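Local coordinates for uncharacterized protein (Bacteroides ovatus CL02T12C04, PDB 6PTM), which is an exo-acting carrageenase of glycoside hydrolase family 42, which probably releases sugar units from the ends of carrageenan chains, at residues E44-S48 / M82-K86; A74-A78 / I124-M128; S556-Q560 / W709-A713; P621-K625 / T650-G654; P692-I696 / Y719-I723. All blocks are in the same frame, centred on the assembly; numbering follows the deposited sequence.

Along the chain, contacts 1 and 2 come first and alternate in their segments. Both use helix 69-90, which meets helix 44-63 in contact 1 and helix 109-139 in contact 2. Their centres lie about 10 Å apart, and M82 packs on I124 between them, so these three helices pack as one bundle. Contacts 3 and 5 also interlock, with centres about 9 Å apart. They share the C-terminal beta region, where strands 707-715 and 718-725 are sheet neighbours. Contact 4 joins two loops of the parallel five-stranded sheet, about 63 Å from contact 1 between centres. The contacts thus sample a helical bundle, a beta region and an alpha/beta domain of one chain.

Contact 1. Residues E44-S48 / M82-K86; sequences EEEAS and MGYAK
K86 and E44 form a salt bridge between two helices, with K86 NZ 2.8 Å from E44 OE2. The ammonium comes to the syn side of this oxygen, 23° out of the carboxylate plane. The two side chains cross at about a right angle. E44 is extended, with CG anti to the backbone N (chi1 -162°), and this carries its carboxylate across to the lysine. Next to the ion pair, M82 lays its thioether against helix 44-48. Its SD lies 3.7 Å from A47 CB. Its methyl CE sits 3.6 Å from S48 OG and 3.7 Å from E44 O. The two helices run antiparallel, at 170°, with their local axes 11.9 Å apart. This is a wide spacing within a helical bundle, and the long side chains of M82, E44 and K86 span it. S48 is turned back on its own helix: S48 OG donates to E44 O at 2.9 Å, from above the carbonyl plane. E44 O also accepts from S48 N, so two donors grip it. Further out, helix 109-139 packs against both helices, with I125 on A47 and I124 on M82. R121 of that helix makes a long, weak ion pair with E44 OE1.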
# COMPACT_ATOMS: atom_id res chain seq x y z
N GLU A 44 38.07 -1.46 -3.43
CA GLU A 44 37.84 -1.12 -4.85
C GLU A 44 38.38 -2.23 -5.75
O GLU A 44 37.61 -2.80 -6.56
CB GLU A 44 38.50 0.22 -5.14
CG GLU A 44 37.97 0.85 -6.40
CD GLU A 44 38.58 2.19 -6.75
OE1 GLU A 44 39.26 2.79 -5.89
OE2 GLU A 44 38.33 2.63 -7.88
N GLU A 45 39.66 -2.57 -5.61
CA GLU A 45 40.31 -3.64 -6.41
C GLU A 45 39.57 -4.97 -6.16
O GLU A 45 39.24 -5.68 -7.12
CB GLU A 45 41.78 -3.72 -6.02
CG GLU A 45 42.69 -4.02 -7.19
CD GLU A 45 43.92 -4.82 -6.81
OE1 GLU A 45 44.33 -4.74 -5.63
OE2 GLU A 45 44.42 -5.57 -7.66
N GLU A 46 39.29 -5.29 -4.90
CA GLU A 46 38.64 -6.57 -4.52
C GLU A 46 37.25 -6.64 -5.16
O GLU A 46 36.91 -7.69 -5.72
CB GLU A 46 38.57 -6.74 -2.99
CG GLU A 46 37.94 -8.06 -2.59
CD GLU A 46 37.76 -8.31 -1.10
OE1 GLU A 46 38.18 -7.44 -0.29
OE2 GLU A 46 37.17 -9.38 -0.77
N ALA A 47 36.47 -5.56 -5.07
CA ALA A 47 35.11 -5.50 -5.65
C ALA A 47 35.19 -5.67 -7.17
O ALA A 47 34.39 -6.49 -7.66
CB ALA A 47 34.39 -4.23 -5.28
N SER A 48 36.08 -4.95 -7.88
CA SER A 48 36.23 -5.06 -9.36
C SER A 48 36.55 -6.50 -9.73
O SER A 48 36.03 -6.94 -10.72
CB SER A 48 37.31 -4.17 -9.93
OG SER A 48 37.14 -2.87 -9.44
N MET A 82 29.56 0.87 -8.14
CA MET A 82 31.03 1.12 -8.15
C MET A 82 31.20 2.59 -8.53
O MET A 82 32.01 3.27 -7.89
CB MET A 82 31.79 0.21 -9.12
CG MET A 82 31.91 -1.22 -8.64
SD MET A 82 32.80 -1.38 -7.07
CE MET A 82 34.48 -1.14 -7.68
N GLY A 83 30.46 3.07 -9.53
CA GLY A 83 30.56 4.49 -9.93
C GLY A 83 30.03 5.40 -8.83
O GLY A 83 30.62 6.49 -8.61
N TYR A 84 28.98 4.97 -8.13
CA TYR A 84 28.42 5.79 -7.02
C TYR A 84 29.45 5.87 -5.89
O TYR A 84 29.63 6.97 -5.33
CB TYR A 84 27.08 5.23 -6.56
CG TYR A 84 25.95 5.39 -7.55
CD1 TYR A 84 26.09 6.07 -8.75
CD2 TYR A 84 24.69 4.87 -7.25
CE1 TYR A 84 25.03 6.22 -9.63
CE2 TYR A 84 23.62 5.01 -8.12
CZ TYR A 84 23.77 5.70 -9.31
OH TYR A 84 22.71 5.85 -10.15
N ALA A 85 30.11 4.75 -5.55
CA ALA A 85 31.13 4.70 -4.50
C ALA A 85 32.31 5.60 -4.89
O ALA A 85 32.84 6.28 -4.00
CB ALA A 85 31.58 3.29 -4.27
N LYS A 86 32.70 5.61 -6.17
CA LYS A 86 33.79 6.48 -6.68
C LYS A 86 33.37 7.94 -6.51
O LYS A 86 34.16 8.72 -6.00
CB LYS A 86 34.11 6.16 -8.15
CG LYS A 86 35.39 6.79 -8.69
CD LYS A 86 36.54 6.67 -7.71
CE LYS A 86 37.88 6.38 -8.34
NZ LYS A 86 38.60 5.37 -7.52

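Contact 2. Residues A74-A78 / I124-M128; sequences ALRTA and IIEMM
Helices 74-78 and 124-128 run antiparallel, at 165°, with local axes 10.1 Å apart and the CA atoms of A78 and I124 only 5.6 Å from each other. The near side of helix 74-78 is made of small residues, A74 and A78, one turn apart. Larger side chains from the other helix fill the space over them. A78 CB meets several side chains. I124 CG2 approaches it at 3.6 Å, and M128 CE at 3.7 Å. I124 CG2 is the branch anti to its own backbone N, and it faces the alanine methyl, while I124 CD1 reaches toward A78 O. The two methionines arrive by different routes. M127 stretches out with CG anti to the backbone N (chi1 177°) and bends only at its last torsion, which brings CE to 3.6 Å from A74 O. The same methyl lies 4.0 Å from T77 CG2, and the two side chains cross at about a right angle. M128 instead folds at chi2 and chi3. Its CE also comes to 3.6 Å from A74 O. The two methyls thus both lie against one carbonyl, which already accepts the helical bond from A78 N. No hydrogen bond crosses the interface. The polar end of T77 is used elsewhere, with OG1 bonded to T73 O and H188. Helix 44-63 lies against M128 and L75, and N538 of helix 534-549 touches A74, T77 and M127. Alanines on one helix, covered by methionine and isoleucine from an antiparallel partner, give the buried apolar interior of a helical bundle.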
# COMPACT_ATOMS: atom_id res chain seq x y z
N ALA A 74 22.13 -8.32 -10.49
CA ALA A 74 23.14 -8.09 -9.42
C ALA A 74 24.41 -7.45 -10.02
O ALA A 74 24.96 -6.51 -9.40
CB ALA A 74 23.46 -9.40 -8.73
N LEU A 75 24.90 -7.99 -11.14
CA LEU A 75 26.11 -7.47 -11.83
C LEU A 75 25.86 -6.00 -12.19
O LEU A 75 26.74 -5.17 -11.94
CB LEU A 75 26.39 -8.28 -13.10
CG LEU A 75 27.64 -7.85 -13.87
CD1 LEU A 75 28.88 -8.13 -13.04
CD2 LEU A 75 27.76 -8.56 -15.19
N ARG A 76 24.73 -5.68 -12.80
CA ARG A 76 24.42 -4.29 -13.20
C ARG A 76 24.35 -3.40 -11.96
O ARG A 76 24.87 -2.26 -11.99
CB ARG A 76 23.13 -4.20 -14.02
CG ARG A 76 22.78 -2.78 -14.43
CD ARG A 76 23.88 -2.08 -15.20
NE ARG A 76 24.24 -2.82 -16.41
CZ ARG A 76 23.50 -2.86 -17.52
NH1 ARG A 76 22.35 -2.21 -17.63
NH2 ARG A 76 23.93 -3.57 -18.55
N THR A 77 23.73 -3.89 -10.89
CA THR A 77 23.67 -3.11 -9.64
C THR A 77 25.10 -2.78 -9.20
O THR A 77 25.38 -1.64 -8.75
CB THR A 77 22.92 -3.85 -8.54
OG1 THR A 77 21.61 -4.21 -8.99
CG2 THR A 77 22.84 -2.98 -7.31
N ALA A 78 25.97 -3.77 -9.26
CA ALA A 78 27.36 -3.65 -8.79
C ALA A 78 28.06 -2.62 -9.67
O ALA A 78 28.67 -1.67 -9.10
CB ALA A 78 28.01 -5.01 -8.82
N ILE A 124 28.88 -4.71 -2.37
CA ILE A 124 29.04 -5.30 -3.74
C ILE A 124 29.77 -6.66 -3.64
O ILE A 124 29.35 -7.59 -4.32
CB ILE A 124 29.76 -4.30 -4.65
CG1 ILE A 124 28.88 -3.07 -4.92
CG2 ILE A 124 30.22 -4.99 -5.92
CD1 ILE A 124 29.60 -1.90 -5.57
N ILE A 125 30.78 -6.77 -2.78
CA ILE A 125 31.61 -8.02 -2.61
C ILE A 125 30.70 -9.13 -2.06
O ILE A 125 30.72 -10.26 -2.62
CB ILE A 125 32.84 -7.76 -1.73
CG1 ILE A 125 33.86 -6.84 -2.43
CG2 ILE A 125 33.49 -9.07 -1.27
CD1 ILE A 125 34.85 -6.16 -1.48
N GLU A 126 29.88 -8.82 -1.05
CA GLU A 126 28.92 -9.80 -0.47
C GLU A 126 27.97 -10.25 -1.57
O GLU A 126 27.72 -11.47 -1.72
CB GLU A 126 28.10 -9.20 0.67
CG GLU A 126 28.92 -8.62 1.80
CD GLU A 126 29.60 -9.63 2.70
OE1 GLU A 126 29.26 -10.83 2.60
OE2 GLU A 126 30.47 -9.22 3.50
N MET A 127 27.46 -9.29 -2.35
CA MET A 127 26.45 -9.55 -3.40
C MET A 127 27.07 -10.40 -4.52
O MET A 127 26.40 -11.32 -5.04
CB MET A 127 25.94 -8.22 -3.94
CG MET A 127 24.96 -8.36 -5.07
SD MET A 127 24.00 -6.83 -5.35
CE MET A 127 25.30 -5.74 -5.91
N MET A 128 28.30 -10.10 -4.92
CA MET A 128 29.01 -10.93 -5.93
C MET A 128 29.29 -12.32 -5.34
O MET A 128 29.03 -13.28 -6.06
CB MET A 128 30.31 -10.27 -6.38
CG MET A 128 30.12 -8.91 -7.08
SD MET A 128 29.14 -8.93 -8.57
CE MET A 128 27.51 -8.57 -7.91

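Contact 3. Residues S556-Q560 / W709-A713; sequences SFQRQ and WRVIA. With EDO (1,2-ethanediol), chain E; EDO (1,2-ethanediol), chain F.
Q560, the first residue beyond a helix, reaches out to the backbone of strand 709-713. Its NE2 donates to V711 O at 2.8 Å, with an N-H...O angle of 160°. The acceptor lies almost in the amide plane. The other end of the amide, Q560 OE1, accepts a hydrogen bond from water 1, which also donates to F557 O and accepts from R710 NH1 at 2.8 Å. Water 1 therefore ties the helix end to the arginine, and lies in plane at the edge of the guanidinium. V711 O also accepts from an ethanediol hydroxyl, O2 of EDO chain F, at 3.0 Å; the diol is probably from the crystallisation liquor. Next to these bound molecules the contact is apolar. I712 CD1 makes a CH-pi contact over one face of the F557 ring, 4.0 Å from its centroid and offset toward the rim. A chi1 of 59° puts I712 CG1 between the backbone N and the carbonyl carbon, where it lies 3.7 Å from F557 CZ. R710 CB packs on the same ring, 3.6 Å from F557 CD1. Helix 551-559 thus lies against the sheet of strands 707-715 and 718-725. I720 and N722 of the second strand also touch F557, and I498 of helix 486-498 packs against F557 and R710.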
# COMPACT_ATOMS: atom_id res chain seq x y z
N SER A 556 -3.05 -16.90 -6.68
CA SER A 556 -3.94 -17.76 -5.87
C SER A 556 -3.94 -17.29 -4.41
O SER A 556 -5.05 -17.19 -3.78
CB SER A 556 -3.60 -19.21 -5.99
OG SER A 556 -3.84 -19.66 -7.31
N PHE A 557 -2.76 -16.98 -3.86
CA PHE A 557 -2.69 -16.43 -2.48
C PHE A 557 -3.43 -15.08 -2.40
O PHE A 557 -4.15 -14.91 -1.42
CB PHE A 557 -1.26 -16.28 -1.97
CG PHE A 557 -0.57 -17.58 -1.66
CD1 PHE A 557 -1.05 -18.39 -0.64
CD2 PHE A 557 0.55 -17.98 -2.36
CE1 PHE A 557 -0.41 -19.59 -0.33
CE2 PHE A 557 1.21 -19.15 -2.02
CZ PHE A 557 0.71 -19.97 -1.03
N GLN A 558 -3.28 -14.18 -3.37
CA GLN A 558 -3.93 -12.83 -3.31
C GLN A 558 -5.45 -13.02 -3.37
O GLN A 558 -6.20 -12.27 -2.71
CB GLN A 558 -3.53 -11.92 -4.49
CG GLN A 558 -2.10 -11.37 -4.46
CD GLN A 558 -1.89 -10.35 -5.56
OE1 GLN A 558 -2.83 -10.07 -6.35
NE2 GLN A 558 -0.69 -9.77 -5.60
N ARG A 559 -5.91 -13.96 -4.18
CA ARG A 559 -7.36 -14.13 -4.49
C ARG A 559 -8.02 -15.06 -3.48
O ARG A 559 -9.26 -15.16 -3.52
CB ARG A 559 -7.56 -14.74 -5.88
CG ARG A 559 -7.13 -13.82 -7.01
CD ARG A 559 -6.98 -14.56 -8.30
NE ARG A 559 -6.70 -13.68 -9.43
CZ ARG A 559 -6.31 -14.13 -10.63
NH1 ARG A 559 -6.13 -15.44 -10.83
NH2 ARG A 559 -6.13 -13.29 -11.64
N GLN A 560 -7.25 -15.74 -2.63
CA GLN A 560 -7.85 -16.76 -1.74
C GLN A 560 -9.02 -16.14 -0.95
O GLN A 560 -8.88 -15.03 -0.41
CB GLN A 560 -6.83 -17.36 -0.78
CG GLN A 560 -7.36 -18.56 0.00
CD GLN A 560 -6.25 -19.25 0.75
OE1 GLN A 560 -5.47 -18.64 1.48
NE2 GLN A 560 -6.12 -20.54 0.50
N TRP A 709 0.89 -17.20 7.84
CA TRP A 709 0.97 -18.37 6.94
C TRP A 709 -0.31 -18.54 6.13
O TRP A 709 -1.39 -18.03 6.57
CB TRP A 709 1.37 -19.62 7.70
CG TRP A 709 0.44 -20.00 8.79
CD1 TRP A 709 0.41 -19.49 10.05
CD2 TRP A 709 -0.49 -21.09 8.77
NE1 TRP A 709 -0.55 -20.13 10.79
CE2 TRP A 709 -1.09 -21.14 10.04
CE3 TRP A 709 -0.89 -22.00 7.80
CZ2 TRP A 709 -2.05 -22.09 10.38
CZ3 TRP A 709 -1.87 -22.91 8.11
CH2 TRP A 709 -2.45 -22.95 9.38
N ARG A 710 -0.17 -19.15 4.94
CA ARG A 710 -1.28 -19.41 4.01
C ARG A 710 -1.02 -20.75 3.34
O ARG A 710 0.14 -21.15 3.23
CB ARG A 710 -1.36 -18.32 2.93
CG ARG A 710 -1.60 -16.91 3.45
CD ARG A 710 -2.95 -16.70 4.14
NE ARG A 710 -3.10 -15.31 4.61
CZ ARG A 710 -3.33 -14.25 3.82
NH1 ARG A 710 -3.46 -14.39 2.50
NH2 ARG A 710 -3.39 -13.04 4.36
N VAL A 711 -2.07 -21.43 2.91
CA VAL A 711 -1.97 -22.72 2.21
C VAL A 711 -2.90 -22.71 1.01
O VAL A 711 -4.10 -22.40 1.19
CB VAL A 711 -2.30 -23.88 3.17
CG1 VAL A 711 -2.06 -25.23 2.49
CG2 VAL A 711 -1.51 -23.74 4.45
N ILE A 712 -2.37 -23.08 -0.16
CA ILE A 712 -3.19 -23.33 -1.38
C ILE A 712 -2.93 -24.76 -1.85
O ILE A 712 -1.86 -25.31 -1.53
CB ILE A 712 -2.90 -22.30 -2.47
CG1 ILE A 712 -1.43 -22.31 -2.88
CG2 ILE A 712 -3.39 -20.92 -2.05
CD1 ILE A 712 -1.10 -21.44 -4.06
N ALA A 713 -3.90 -25.32 -2.59
CA ALA A 713 -3.84 -26.65 -3.21
C ALA A 713 -3.06 -26.51 -4.50
O ALA A 713 -3.41 -25.61 -5.25
CB ALA A 713 -5.23 -27.16 -3.48
C1 EDO E . -6.82 -25.53 0.38
O1 EDO E . -6.73 -24.14 0.16
C2 EDO E . -5.71 -25.93 1.29
O2 EDO E . -5.73 -25.35 2.58
C1 EDO F . -8.50 -22.88 3.22
O1 EDO F . -8.61 -23.04 1.80
C2 EDO F . -7.29 -22.12 3.61
O2 EDO F . -6.06 -22.82 3.42
O HOH W 1 -3.70 -16.54 0.70
O HOH W 2 -4.04 -12.46 0.33
O HOH W 3 -4.73 -20.27 3.50

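Contact 4. Residues P621-K625 / T650-G654; sequences PYAFK and TDEYG
Two loops of the domain with the parallel five-stranded sheet meet here through a single beta bridge, between Y622 and T650. One loop follows strand 614-617 and leads into helix 625-636; the other follows strand 640-643. T650 N donates to P621 O at 3.0 Å, with an almost straight N-H...O angle of 178°. A623 N donates to T650 O at 2.9 Å. Next to the bridge, D651 CA makes a CA-H...O contact with A623 O at 3.1 Å. Beyond it, D651 to G654 make a type I beta turn, closed by G654 N to D651 O. D651 OD1 accepts from Y653 N, which makes an Asx turn inside it. T650 OG1 also donates to D651 O, in the carbonyl plane and on a lone pair, so two donors hold that oxygen. Y622 and T650 lie side by side and point the same way. The Y622 ring turns its edge to D651 O, which is 3.3 Å from CD1. Further along, the side chains of E652 and F624 cross at about a right angle. E652 CD lies 3.5 Å from F624 CD1, and the ring and carboxylate planes are 66° apart. The bend at chi2 lays the carboxylate against the ring. Water 4 donates to E652 OE1 at 2.7 Å and accepts from K625 N. F624 is the N-cap residue of helix 625-636, and its N is bonded to D627 OD2. The salt bridge of E652 OE2 with K323 ties the turn to helix 310-324, and F361 of helix 358-385 touches both F624 and E652.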
# COMPACT_ATOMS: atom_id res chain seq x y z
N PRO A 621 -19.71 0.36 18.81
CA PRO A 621 -20.94 0.76 19.49
C PRO A 621 -21.79 1.70 18.63
O PRO A 621 -22.98 1.63 18.74
CB PRO A 621 -20.47 1.47 20.76
CG PRO A 621 -19.12 2.04 20.38
CD PRO A 621 -18.54 1.04 19.40
N TYR A 622 -21.15 2.54 17.81
CA TYR A 622 -21.81 3.41 16.80
C TYR A 622 -21.97 2.69 15.46
O TYR A 622 -20.99 2.12 14.91
CB TYR A 622 -21.00 4.68 16.53
CG TYR A 622 -20.72 5.57 17.70
CD1 TYR A 622 -21.48 6.70 17.91
CD2 TYR A 622 -19.57 5.40 18.49
CE1 TYR A 622 -21.19 7.59 18.92
CE2 TYR A 622 -19.26 6.28 19.51
CZ TYR A 622 -20.10 7.36 19.75
OH TYR A 622 -19.81 8.29 20.70
N ALA A 623 -23.19 2.66 14.93
CA ALA A 623 -23.45 2.14 13.57
C ALA A 623 -24.52 2.98 12.92
O ALA A 623 -25.41 3.47 13.63
CB ALA A 623 -23.84 0.69 13.61
N PHE A 624 -24.44 3.14 11.60
CA PHE A 624 -25.56 3.67 10.78
C PHE A 624 -26.71 2.68 10.95
O PHE A 624 -26.46 1.43 10.97
CB PHE A 624 -25.13 3.86 9.32
CG PHE A 624 -24.04 4.88 9.12
CD1 PHE A 624 -24.31 6.23 9.25
CD2 PHE A 624 -22.74 4.50 8.83
CE1 PHE A 624 -23.30 7.17 9.10
CE2 PHE A 624 -21.73 5.44 8.66
CZ PHE A 624 -22.01 6.78 8.79
N LYS A 625 -27.94 3.17 11.00
CA LYS A 625 -29.10 2.25 10.88
C LYS A 625 -28.90 1.36 9.64
O LYS A 625 -29.15 0.15 9.71
CB LYS A 625 -30.44 3.00 10.90
CG LYS A 625 -31.67 2.12 11.14
CD LYS A 625 -33.02 2.86 11.31
N THR A 650 -25.78 2.45 19.43
CA THR A 650 -26.32 3.75 18.96
C THR A 650 -26.11 3.97 17.46
O THR A 650 -25.34 3.21 16.80
CB THR A 650 -25.69 4.93 19.70
OG1 THR A 650 -24.35 5.10 19.22
CG2 THR A 650 -25.67 4.75 21.20
N ASP A 651 -26.74 5.03 16.96
CA ASP A 651 -26.48 5.54 15.60
C ASP A 651 -25.23 6.43 15.65
O ASP A 651 -24.59 6.51 16.73
CB ASP A 651 -27.70 6.25 15.02
CG ASP A 651 -28.14 7.48 15.78
OD1 ASP A 651 -27.36 8.04 16.53
OD2 ASP A 651 -29.28 7.85 15.61
N GLU A 652 -24.96 7.10 14.54
CA GLU A 652 -23.74 7.92 14.34
C GLU A 652 -23.83 9.19 15.18
O GLU A 652 -22.80 9.92 15.27
CB GLU A 652 -23.51 8.21 12.86
CG GLU A 652 -24.59 9.08 12.22
CD GLU A 652 -25.77 8.39 11.56
OE1 GLU A 652 -26.25 7.34 12.09
OE2 GLU A 652 -26.28 8.95 10.57
N TYR A 653 -25.00 9.46 15.78
CA TYR A 653 -25.20 10.65 16.64
C TYR A 653 -25.29 10.23 18.11
O TYR A 653 -25.58 11.10 18.90
CB TYR A 653 -26.40 11.47 16.16
CG TYR A 653 -26.25 11.94 14.75
CD1 TYR A 653 -25.23 12.81 14.40
CD2 TYR A 653 -27.10 11.49 13.75
CE1 TYR A 653 -25.09 13.27 13.10
CE2 TYR A 653 -26.96 11.93 12.44
CZ TYR A 653 -25.94 12.80 12.12
OH TYR A 653 -25.80 13.22 10.83
N GLY A 654 -24.96 8.98 18.45
CA GLY A 654 -25.01 8.45 19.82
C GLY A 654 -26.43 8.24 20.33
O GLY A 654 -26.59 8.10 21.57
O HOH W 4 -28.35 6.04 11.02

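Contact 5. Residues P692-I696 / Y719-I723; sequences PMISI and YIVNI. With EDO (1,2-ethanediol), chain E.
M693 and Y719 make the closest approach of this contact at its exposed end, while I694, I696, V721 and I723 pack between two sheets. M693 CB sits over one ring face, offset toward the rim, and lies 3.5 Å from Y719 CE1. This is a CH-pi contact, 3.9 Å from CB to the ring centroid and 26° off the normal. With CG anti to the carbonyl carbon (chi1 -73°), CG stays beside the ring; the bends at chi2 and chi3 then lead the end of the chain away from strand 719-723. M693 is exposed, and an ethanediol, probably from the crystallisation liquor, sits beside this end. M693 N donates to O2 of EDO chain E at 3.0 Å, and the diol carbon C2 lies 3.7 Å from Y719 CD1. The strands belong to two different antiparallel sheets. Strands 694-696 and 719-723 face each other 9.8 Å apart at 22°, with no hydrogen bond between them, so side chains alone join the sheets as in a beta sandwich. I694 CG1 lies 4.2 Å from V721 CG2. I696 CD1 meets V721 CG1 at 3.9 Å and I723 CD1 at 4.1 Å, each pair reaching tip to tip. V770 of strand 765-772 packs on I694 and V721. V733 of strand 731-737 touches I696 and I723.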
# COMPACT_ATOMS: atom_id res chain seq x y z
N PRO A 692 -7.34 -24.52 6.83
CA PRO A 692 -6.26 -25.01 5.99
C PRO A 692 -6.04 -26.54 6.09
O PRO A 692 -6.26 -27.13 7.15
CB PRO A 692 -5.03 -24.26 6.53
CG PRO A 692 -5.61 -23.02 7.15
CD PRO A 692 -6.87 -23.54 7.83
N MET A 693 -5.57 -27.13 5.00
CA MET A 693 -5.32 -28.59 4.89
C MET A 693 -3.99 -28.94 5.57
O MET A 693 -3.80 -30.13 5.87
CB MET A 693 -5.28 -29.01 3.42
CG MET A 693 -6.65 -29.02 2.77
SD MET A 693 -7.65 -30.36 3.47
CE MET A 693 -8.83 -29.40 4.40
N ILE A 694 -3.12 -27.97 5.82
CA ILE A 694 -1.85 -28.10 6.59
C ILE A 694 -2.08 -27.29 7.87
O ILE A 694 -2.57 -26.12 7.76
CB ILE A 694 -0.62 -27.61 5.79
CG1 ILE A 694 -0.42 -28.31 4.44
CG2 ILE A 694 0.64 -27.70 6.62
CD1 ILE A 694 -0.33 -29.82 4.51
N SER A 695 -1.76 -27.85 9.04
CA SER A 695 -1.84 -27.16 10.34
C SER A 695 -0.45 -26.70 10.73
O SER A 695 0.51 -27.48 10.56
CB SER A 695 -2.43 -28.02 11.40
OG SER A 695 -3.70 -28.39 10.95
N ILE A 696 -0.36 -25.48 11.23
CA ILE A 696 0.93 -24.90 11.70
C ILE A 696 0.79 -24.40 13.14
O ILE A 696 -0.20 -23.75 13.48
CB ILE A 696 1.44 -23.82 10.73
CG1 ILE A 696 1.54 -24.38 9.31
CG2 ILE A 696 2.76 -23.27 11.24
CD1 ILE A 696 2.32 -23.55 8.35
N TYR A 719 0.26 -29.27 -1.52
CA TYR A 719 -0.13 -27.95 -1.01
C TYR A 719 1.08 -27.02 -1.10
O TYR A 719 2.21 -27.48 -0.94
CB TYR A 719 -0.70 -28.09 0.40
CG TYR A 719 -1.96 -28.93 0.41
CD1 TYR A 719 -3.19 -28.37 0.10
CD2 TYR A 719 -1.90 -30.31 0.59
CE1 TYR A 719 -4.33 -29.15 0.05
CE2 TYR A 719 -3.03 -31.10 0.53
CZ TYR A 719 -4.25 -30.51 0.24
OH TYR A 719 -5.36 -31.29 0.19
N ILE A 720 0.83 -25.75 -1.36
CA ILE A 720 1.87 -24.69 -1.36
C ILE A 720 1.67 -23.89 -0.09
O ILE A 720 0.56 -23.41 0.14
CB ILE A 720 1.86 -23.81 -2.62
CG1 ILE A 720 1.83 -24.63 -3.91
CG2 ILE A 720 3.04 -22.86 -2.57
CD1 ILE A 720 2.98 -25.61 -4.08
N VAL A 721 2.68 -23.86 0.76
CA VAL A 721 2.59 -23.17 2.08
C VAL A 721 3.44 -21.91 2.00
O VAL A 721 4.61 -22.02 1.63
CB VAL A 721 3.06 -24.07 3.22
CG1 VAL A 721 3.01 -23.34 4.56
CG2 VAL A 721 2.25 -25.36 3.26
N ASN A 722 2.87 -20.76 2.33
CA ASN A 722 3.57 -19.47 2.35
C ASN A 722 3.71 -19.05 3.81
O ASN A 722 2.69 -19.04 4.52
CB ASN A 722 2.80 -18.43 1.55
CG ASN A 722 3.47 -17.08 1.59
OD1 ASN A 722 4.48 -16.89 0.93
ND2 ASN A 722 2.99 -16.20 2.45
N ILE A 723 4.93 -18.73 4.27
CA ILE A 723 5.15 -18.28 5.67
C ILE A 723 6.05 -17.07 5.61
O ILE A 723 7.10 -17.17 4.95
CB ILE A 723 5.76 -19.36 6.57
CG1 ILE A 723 5.09 -20.72 6.41
CG2 ILE A 723 5.72 -18.88 8.01
CD1 ILE A 723 5.80 -21.82 7.20
C1 EDO E . -6.82 -25.53 0.38
O1 EDO E . -6.73 -24.14 0.16
C2 EDO E . -5.71 -25.93 1.29
O2 EDO E . -5.73 -25.35 2.58